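PDB 3G7N: lipase from Penicillium expansum, which hydrolyses triacylglycerols and other acylglycerol lipids, tributyrin among them, to release free fatty acids as a secreted alkaline enzyme. Local coordinates for residues G189-Y194 and S227-N232. Numbering follows the deposited sequence.
With SO4 (sulfate ion), chain D.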
loop_
_atom_site.group_PDB
_atom_site.type_symbol
_atom_site.label_atom_id
_atom_site.label_comp_id
_atom_site.label_asym_id
_atom_site.label_seq_id
_atom_site.Cartn_x
_atom_site.Cartn_y
_atom_site.Cartn_z
ATOM N N GLY A 189 15.422 2.268 -4.411
ATOM C CA GLY A 189 15.606 3.424 -3.537
ATOM C C GLY A 189 14.345 4.185 -3.176
ATOM O O GLY A 189 14.432 5.184 -2.465
ATOM N N VAL A 190 13.173 3.802 -3.689
ATOM C CA VAL A 190 11.975 4.607 -3.437
ATOM C C VAL A 190 11.597 4.708 -1.949
ATOM O O VAL A 190 11.288 5.803 -1.476
ATOM C CB VAL A 190 10.815 4.132 -4.323
ATOM C CG1 VAL A 190 9.509 4.841 -3.906
ATOM C CG2 VAL A 190 11.127 4.470 -5.787
ATOM N N PRO A 191 11.790 3.636 -1.162
ATOM C CA PRO A 191 11.490 3.779 0.269
ATOM C C PRO A 191 12.437 4.696 1.008
ATOM O O PRO A 191 12.157 5.053 2.162
ATOM C CB PRO A 191 11.609 2.347 0.800
ATOM C CG PRO A 191 11.249 1.499 -0.387
ATOM C CD PRO A 191 11.894 2.216 -1.564
ATOM N N ASN A 192 13.530 5.102 0.358
ATOM C CA ASN A 192 14.532 5.992 0.984
ATOM C C ASN A 192 14.295 7.447 0.628
ATOM O O ASN A 192 15.012 8.334 1.103
ATOM C CB ASN A 192 15.936 5.558 0.546
ATOM C CG ASN A 192 16.274 4.177 1.050
ATOM O OD1 ASN A 192 15.810 3.772 2.129
ATOM N ND2 ASN A 192 17.058 3.430 0.292
ATOM N N MET A 193 13.309 7.719 -0.211
ATOM C CA MET A 193 12.979 9.102 -0.512
ATOM C C MET A 193 12.482 9.805 0.734
ATOM O O MET A 193 11.798 9.195 1.565
ATOM C CB MET A 193 11.929 9.180 -1.599
ATOM C CG MET A 193 12.469 8.720 -2.935
ATOM S SD MET A 193 11.234 8.546 -4.243
ATOM C CE MET A 193 10.926 10.275 -4.601
ATOM N N TYR A 194 12.876 11.068 0.883
ATOM C CA TYR A 194 12.330 11.958 1.914
ATOM C C TYR A 194 12.874 11.604 3.299
ATOM O O TYR A 194 12.318 12.045 4.310
ATOM C CB TYR A 194 10.781 12.017 1.899
ATOM C CG TYR A 194 10.192 12.153 0.516
ATOM C CD1 TYR A 194 10.711 13.057 -0.411
ATOM C CD2 TYR A 194 9.146 11.316 0.098
ATOM C CE1 TYR A 194 10.186 13.147 -1.682
ATOM C CE2 TYR A 194 8.589 11.446 -1.153
ATOM C CZ TYR A 194 9.173 12.285 -2.070
ATOM O OH TYR A 194 8.567 12.435 -3.304
ATOM N N SER A 227 19.699 -3.377 7.259
ATOM C CA SER A 227 19.681 -4.601 6.469
ATOM C C SER A 227 18.562 -4.632 5.442
ATOM O O SER A 227 18.494 -5.539 4.619
ATOM C CB SER A 227 19.579 -5.826 7.370
ATOM O OG SER A 227 20.763 -5.949 8.146
ATOM N N CYS A 228 17.697 -3.625 5.475
ATOM C CA CYS A 228 16.577 -3.578 4.537
ATOM C C CYS A 228 16.756 -2.328 3.666
ATOM O O CYS A 228 17.882 -2.015 3.261
ATOM C CB CYS A 228 15.242 -3.620 5.287
ATOM S SG CYS A 228 15.085 -5.101 6.332
ATOM N N SER A 229 15.667 -1.675 3.274
ATOM C CA SER A 229 15.771 -0.581 2.298
ATOM C C SER A 229 16.790 0.492 2.738
ATOM O O SER A 229 17.551 1.010 1.907
ATOM C CB SER A 229 14.395 0.043 2.004
ATOM O OG SER A 229 13.716 0.441 3.192
ATOM N N ALA A 230 16.729 0.916 4.001
ATOM C CA ALA A 230 17.502 2.080 4.436
ATOM C C ALA A 230 18.990 1.906 4.183
ATOM O O ALA A 230 19.706 2.896 4.055
ATOM C CB ALA A 230 17.256 2.359 5.913
ATOM N N GLY A 231 19.461 0.664 4.182
ATOM C CA GLY A 231 20.890 0.397 4.036
ATOM C C GLY A 231 21.325 0.030 2.635
ATOM O O GLY A 231 22.474 -0.348 2.433
ATOM N N ASN A 232 20.427 0.101 1.656
ATOM C CA ASN A 232 20.717 -0.495 0.354
ATOM C C ASN A 232 21.482 0.378 -0.632
ATOM O O ASN A 232 21.787 -0.041 -1.754
ATOM C CB ASN A 232 19.475 -1.149 -0.282
ATOM C CG ASN A 232 18.475 -0.144 -0.849
ATOM O OD1 ASN A 232 18.740 1.056 -0.993
ATOM N ND2 ASN A 232 17.298 -0.656 -1.206
HETATM S S SO4 D . 23.072 -7.104 5.686
HETATM O O1 SO4 D . 22.363 -8.026 6.580
HETATM O O2 SO4 D . 23.562 -5.962 6.456
HETATM O O3 SO4 D . 24.202 -7.789 5.061
HETATM O O4 SO4 D . 22.158 -6.617 4.652
#
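Asn192 lays its carboxamide against the short 3-10 turn 229-231, its ND2 reaching Ser229 O at 3.0 Å. This hydrogen bond lies almost in the plane of the amide, with an N-H...O angle of 155°, yet it meets the carbonyl from above its plane. Asn232 N approaches that oxygen from the opposite face, so Ser229 O is gripped by two donors. CG of Asn192 stands anti to its own carbonyl carbon (chi1 -64°), which carries the amide across to the turn and sets OD1 3.3 Å from Ala230 CA. The Asn232 amide is turned 77° against that of Asn192. Asn192 OD1 takes a hydrogen bond from Arg224 NH1 and its ND2 donates to Met234 O, while Asn232 OD1 accepts from Met234 N and its ND2 gives to Asp188 O. Beside these amides, Pro191 CB packs 3.7 Å from Ser229 OG. A leucine in place of Asn192 would probably leave Ser229 O with one donor fewer and deprive Arg224 and Met234 O of their amide partner. Two 3-10 turns thus meet in a buried contact. Segment 189-194 belongs to the loop between strands 179-185 and 206-210; segment 227-232, held by the Cys220-Cys228 disulfide, follows strand 218-219. Next to the charge-relay residues Asp188 and His241 of this alpha/beta hydrolase, Ser229 and Pro191 both rest on Asn184 of strand 179-185, and Ser229 OG is hydrogen-bonded to Glu207 OE2 of strand 206-210.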